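Local coordinates for protein AlyQ (Persicobacter sp. CCB-QB2, PDB 7D2A) that binds uronic acid sugars of alginate through a family 32 carbohydrate-binding module, here holding an unsaturated uronic acid at its glycan pocket, at residues A[68-80]-A[106-119]. Numbering follows the deposited sequence.
Sequences RTSGFSISLGSDP and TTARYIRITGFGNS. With MAW (4-deoxy-alpha-L-erythro-hex-4-enopyranuronic acid), chain B.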
loop_
_atom_site.group_PDB
_atom_site.type_symbol
_atom_site.label_atom_id
_atom_site.label_comp_id
_atom_site.label_asym_id
_atom_site.label_seq_id
_atom_site.Cartn_x
_atom_site.Cartn_y
_atom_site.Cartn_z
ATOM N N ARG A 68 -13.261 -3.683 9.427
ATOM C CA ARG A 68 -12.524 -2.674 10.191
ATOM C C ARG A 68 -11.976 -1.626 9.223
ATOM O O ARG A 68 -11.811 -1.934 8.030
ATOM C CB ARG A 68 -11.421 -3.349 11.004
ATOM C CG ARG A 68 -10.213 -3.745 10.170
ATOM C CD ARG A 68 -9.337 -4.725 10.912
ATOM N NE ARG A 68 -7.982 -4.765 10.364
ATOM C CZ ARG A 68 -7.022 -5.555 10.817
ATOM N NH1 ARG A 68 -7.249 -6.441 11.807
ATOM N NH2 ARG A 68 -5.838 -5.465 10.253
ATOM N N THR A 69 -11.691 -0.457 9.758
ATOM C CA THR A 69 -11.096 0.654 8.995
ATOM C C THR A 69 -9.633 0.818 9.410
ATOM O O THR A 69 -9.288 0.666 10.608
ATOM C CB THR A 69 -11.879 1.956 9.203
ATOM O OG1 THR A 69 -11.929 2.250 10.609
ATOM C CG2 THR A 69 -13.291 1.846 8.672
ATOM N N SER A 70 -8.768 1.091 8.458
ATOM C CA SER A 70 -7.328 1.178 8.688
ATOM C C SER A 70 -6.839 2.534 8.178
ATOM O O SER A 70 -7.138 2.898 7.043
ATOM C CB SER A 70 -6.613 -0.042 8.047
ATOM O OG SER A 70 -5.520 -0.521 8.839
ATOM N N GLY A 71 -6.119 3.271 9.012
ATOM C CA GLY A 71 -5.572 4.576 8.630
ATOM C C GLY A 71 -4.237 4.445 7.930
ATOM O O GLY A 71 -3.463 3.534 8.207
ATOM N N PHE A 72 -4.021 5.267 6.910
ATOM C CA PHE A 72 -2.800 5.156 6.089
ATOM C C PHE A 72 -2.525 6.457 5.343
ATOM O O PHE A 72 -3.342 7.350 5.285
ATOM C CB PHE A 72 -2.930 3.995 5.092
ATOM C CG PHE A 72 -3.900 4.277 3.989
ATOM C CD1 PHE A 72 -5.263 4.073 4.154
ATOM C CD2 PHE A 72 -3.453 4.777 2.773
ATOM C CE1 PHE A 72 -6.166 4.356 3.137
ATOM C CE2 PHE A 72 -4.353 5.099 1.778
ATOM C CZ PHE A 72 -5.704 4.919 1.963
ATOM N N SER A 73 -1.331 6.547 4.810
ATOM C CA SER A 73 -0.927 7.609 3.893
ATOM C C SER A 73 -0.080 6.949 2.815
ATOM O O SER A 73 0.544 5.889 3.055
ATOM C CB SER A 73 -0.287 8.750 4.590
ATOM O OG SER A 73 0.918 8.372 5.148
ATOM N N ILE A 74 -0.057 7.580 1.656
ATOM C CA ILE A 74 0.754 7.141 0.505
ATOM C C ILE A 74 1.772 8.235 0.218
ATOM O O ILE A 74 1.349 9.418 0.064
ATOM C CB ILE A 74 -0.147 6.845 -0.706
ATOM C CG1 ILE A 74 -1.271 5.852 -0.363
ATOM C CG2 ILE A 74 0.684 6.400 -1.901
ATOM C CD1 ILE A 74 -2.266 5.643 -1.475
ATOM N N SER A 75 3.000 7.848 0.054
ATOM C CA SER A 75 4.086 8.779 -0.334
ATOM C C SER A 75 4.819 8.196 -1.513
ATOM O O SER A 75 4.853 6.964 -1.707
ATOM C CB SER A 75 4.995 9.110 0.818
ATOM O OG SER A 75 5.666 7.972 1.370
ATOM N N LEU A 76 5.360 9.040 -2.359
ATOM C CA LEU A 76 6.078 8.504 -3.524
ATOM C C LEU A 76 7.237 9.401 -3.932
ATOM O O LEU A 76 7.437 10.514 -3.410
ATOM C CB LEU A 76 5.089 8.245 -4.659
ATOM C CG LEU A 76 4.132 9.377 -5.026
ATOM C CD1 LEU A 76 4.887 10.604 -5.463
ATOM C CD2 LEU A 76 3.157 8.921 -6.125
ATOM N N GLY A 77 8.007 8.893 -4.863
ATOM C CA GLY A 77 9.100 9.699 -5.420
ATOM C C GLY A 77 10.211 8.814 -5.924
ATOM O O GLY A 77 9.971 7.644 -6.175
ATOM N N SER A 78 11.371 9.400 -6.149
ATOM C CA SER A 78 12.572 8.693 -6.664
ATOM C C SER A 78 13.488 8.248 -5.503
ATOM O O SER A 78 14.232 7.325 -5.709
ATOM C CB SER A 78 13.268 9.624 -7.610
ATOM O OG SER A 78 13.854 10.666 -6.844
ATOM N N ASP A 79 13.461 8.907 -4.327
ATOM C CA ASP A 79 14.364 8.620 -3.174
ATOM C C ASP A 79 13.528 8.121 -2.006
ATOM O O ASP A 79 12.882 8.929 -1.348
ATOM C CB ASP A 79 15.203 9.842 -2.745
ATOM C CG ASP A 79 16.233 9.566 -1.638
ATOM O OD1 ASP A 79 16.266 8.417 -1.137
ATOM O OD2 ASP A 79 17.017 10.515 -1.265
ATOM N N PRO A 80 13.633 6.820 -1.634
ATOM C CA PRO A 80 12.950 6.276 -0.459
ATOM C C PRO A 80 13.105 7.111 0.824
ATOM O O PRO A 80 12.176 7.134 1.630
ATOM C CB PRO A 80 13.591 4.880 -0.295
ATOM C CG PRO A 80 14.039 4.507 -1.699
ATOM C CD PRO A 80 14.430 5.814 -2.346
ATOM N N THR A 106 1.642 12.059 -11.009
ATOM C CA THR A 106 3.020 12.516 -10.759
ATOM C C THR A 106 3.995 11.375 -11.076
ATOM O O THR A 106 3.544 10.289 -11.333
ATOM C CB THR A 106 3.130 13.012 -9.317
ATOM O OG1 THR A 106 4.397 13.679 -9.230
ATOM C CG2 THR A 106 2.943 11.896 -8.309
ATOM N N THR A 107 5.266 11.615 -11.002
ATOM C CA THR A 107 6.273 10.629 -11.435
ATOM C C THR A 107 6.779 9.962 -10.181
ATOM O O THR A 107 7.041 10.667 -9.178
ATOM C CB THR A 107 7.399 11.281 -12.249
ATOM O OG1 THR A 107 6.746 11.747 -13.419
ATOM C CG2 THR A 107 8.488 10.304 -12.603
ATOM N N ALA A 108 7.010 8.657 -10.205
ATOM C CA ALA A 108 7.542 7.938 -9.033
ATOM C C ALA A 108 8.143 6.621 -9.498
ATOM O O ALA A 108 7.557 5.959 -10.375
ATOM C CB ALA A 108 6.504 7.651 -7.963
ATOM N N ARG A 109 9.242 6.252 -8.884
ATOM C CA ARG A 109 9.759 4.872 -8.934
ATOM C C ARG A 109 9.244 4.138 -7.704
ATOM O O ARG A 109 8.963 2.928 -7.821
ATOM C CB ARG A 109 11.288 4.842 -9.010
ATOM C CG ARG A 109 11.833 3.443 -8.778
ATOM C CD ARG A 109 13.311 3.309 -9.039
ATOM N NE ARG A 109 13.720 1.954 -8.718
ATOM C CZ ARG A 109 14.935 1.457 -8.915
ATOM N NH1 ARG A 109 15.899 2.205 -9.434
ATOM N NH2 ARG A 109 15.194 0.224 -8.520
ATOM N N TYR A 110 9.168 4.812 -6.541
ATOM C CA TYR A 110 8.829 4.159 -5.250
ATOM C C TYR A 110 7.500 4.712 -4.766
ATOM O O TYR A 110 7.271 5.960 -4.783
ATOM C CB TYR A 110 9.921 4.409 -4.208
ATOM C CG TYR A 110 11.249 3.812 -4.565
ATOM C CD1 TYR A 110 11.552 2.489 -4.322
ATOM C CD2 TYR A 110 12.220 4.576 -5.190
ATOM C CE1 TYR A 110 12.743 1.921 -4.720
ATOM C CE2 TYR A 110 13.443 4.043 -5.551
ATOM C CZ TYR A 110 13.722 2.719 -5.291
ATOM O OH TYR A 110 14.926 2.172 -5.644
ATOM N N ILE A 111 6.658 3.808 -4.273
ATOM C CA ILE A 111 5.364 4.100 -3.629
ATOM C C ILE A 111 5.387 3.448 -2.267
ATOM O O ILE A 111 5.637 2.239 -2.194
ATOM C CB ILE A 111 4.190 3.573 -4.466
ATOM C CG1 ILE A 111 4.031 4.271 -5.817
ATOM C CG2 ILE A 111 2.928 3.722 -3.645
ATOM C CD1 ILE A 111 4.988 3.966 -6.894
ATOM N N ARG A 112 5.205 4.249 -1.229
ATOM C CA ARG A 112 5.218 3.741 0.145
ATOM C C ARG A 112 3.844 3.921 0.756
ATOM O O ARG A 112 3.310 5.049 0.749
ATOM C CB ARG A 112 6.266 4.500 0.963
ATOM C CG ARG A 112 6.309 4.110 2.435
ATOM C CD ARG A 112 7.506 4.758 3.086
ATOM N NE ARG A 112 8.735 4.150 2.677
ATOM C CZ ARG A 112 9.947 4.526 3.091
ATOM N NH1 ARG A 112 10.068 5.553 3.917
ATOM N NH2 ARG A 112 11.021 3.888 2.638
ATOM N N ILE A 113 3.291 2.876 1.377
ATOM C CA ILE A 113 2.085 2.961 2.200
ATOM C C ILE A 113 2.505 2.923 3.653
ATOM O O ILE A 113 3.122 1.959 4.036
ATOM C CB ILE A 113 1.064 1.847 1.880
ATOM C CG1 ILE A 113 0.641 1.928 0.416
ATOM C CG2 ILE A 113 -0.066 1.926 2.860
ATOM C CD1 ILE A 113 -0.272 0.811 -0.009
ATOM N N THR A 114 2.162 3.962 4.395
ATOM C CA THR A 114 2.414 4.039 5.846
ATOM C C THR A 114 1.093 3.780 6.540
ATOM O O THR A 114 0.095 4.387 6.190
ATOM C CB THR A 114 3.039 5.381 6.259
ATOM O OG1 THR A 114 4.260 5.587 5.562
ATOM C CG2 THR A 114 3.269 5.396 7.747
ATOM N N GLY A 115 1.081 2.824 7.482
ATOM C CA GLY A 115 -0.133 2.495 8.220
ATOM C C GLY A 115 -0.142 3.045 9.620
ATOM O O GLY A 115 0.975 3.108 10.237
ATOM N N PHE A 116 -1.348 3.357 10.103
ATOM C CA PHE A 116 -1.562 3.988 11.437
ATOM C C PHE A 116 -2.410 3.092 12.309
ATOM O O PHE A 116 -3.091 3.593 13.217
ATOM C CB PHE A 116 -2.111 5.401 11.281
ATOM C CG PHE A 116 -1.181 6.240 10.457
ATOM C CD1 PHE A 116 0.075 6.536 10.937
ATOM C CD2 PHE A 116 -1.538 6.679 9.197
ATOM C CE1 PHE A 116 0.971 7.266 10.171
ATOM C CE2 PHE A 116 -0.645 7.409 8.431
ATOM C CZ PHE A 116 0.617 7.696 8.922
ATOM N N GLY A 117 -2.393 1.787 12.065
ATOM C CA GLY A 117 -3.277 0.841 12.753
ATOM C C GLY A 117 -4.702 0.976 12.298
ATOM O O GLY A 117 -4.989 1.722 11.336
ATOM N N ASN A 118 -5.616 0.328 12.996
ATOM C CA ASN A 118 -6.978 0.162 12.483
ATOM C C ASN A 118 -7.953 0.265 13.656
ATOM O O ASN A 118 -7.506 0.438 14.814
ATOM C CB ASN A 118 -7.070 -1.158 11.729
ATOM C CG ASN A 118 -6.883 -2.387 12.609
ATOM O OD1 ASN A 118 -7.792 -2.749 13.351
ATOM N ND2 ASN A 118 -5.756 -3.079 12.516
ATOM N N SER A 119 -9.216 0.118 13.359
ATOM C CA SER A 119 -10.309 0.416 14.320
ATOM C C SER A 119 -10.434 -0.742 15.313
ATOM O O SER A 119 -11.154 -0.539 16.345
ATOM C CB SER A 119 -11.568 0.677 13.551
ATOM O OG SER A 119 -11.872 -0.430 12.734
HETATM C C1 MAW B . -2.470 -10.351 14.568
HETATM C C2 MAW B . -1.722 -11.280 13.697
HETATM O O2 MAW B . -2.548 -12.327 13.111
HETATM C C3 MAW B . -1.079 -10.407 12.585
HETATM O O3 MAW B . -0.605 -11.204 11.517
HETATM C C4 MAW B . -2.117 -9.391 12.082
HETATM C C5 MAW B . -3.280 -9.200 12.654
HETATM O O5 MAW B . -3.646 -9.913 13.867
HETATM C C6 MAW B . -4.268 -8.259 12.214
HETATM O O6A MAW B . -5.325 -8.149 12.913
HETATM O O6B MAW B . -4.071 -7.509 11.183
HETATM O O HOH W 1 3.663 6.815 3.212
HETATM O O HOH W 2 13.545 4.741 3.743
HETATM O O HOH W 3 12.746 6.758 4.728
#
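The amide of N118 lies over one face of the R68 guanidinium, the two planes 11° apart, with N118 ND2 3.3 Å from R68 CZ. From CG to NE the arginine chain is extended, and its two terminal nitrogens meet the sugar carboxylate edge-on, as a bidentate pair: R68 NH1 donates to MAW O6A at 2.8 Å, nearly straight at 172°, and R68 NH2 to MAW O6B at 2.9 Å. N118 is itself fixed by N121 and the W123 carbonyl, which take its ND2 hydrogens, and by S120 N, which donates to OD1; N121 also bonds the sugar. Behind this pair, T69 N donates to S119 OG at 3.0 Å. Strands 70-77 and 110-118 run on antiparallel as neighbours in the five-stranded sheet of the F5/8 type C beta-sandwich, their register slipping by one residue at a beta bulge between S70 and F72. F72, I74, L76, I111 and I113 point into the sandwich, where I74 CG2 meets I111 CG2 at 3.9 Å. A classic bulge closes the far end: G77 O accepts from both R109 N and Y110 N. There P80 CG sits 3.8 Å above the centre of the Y110 ring, a CH-pi contact, while R109 CG lies over the opposite face, displaced toward the rim, and R109 NE forms a salt bridge with D48. On the other sheet face, a water joins S75 OG, T114 OG1 and R112 O.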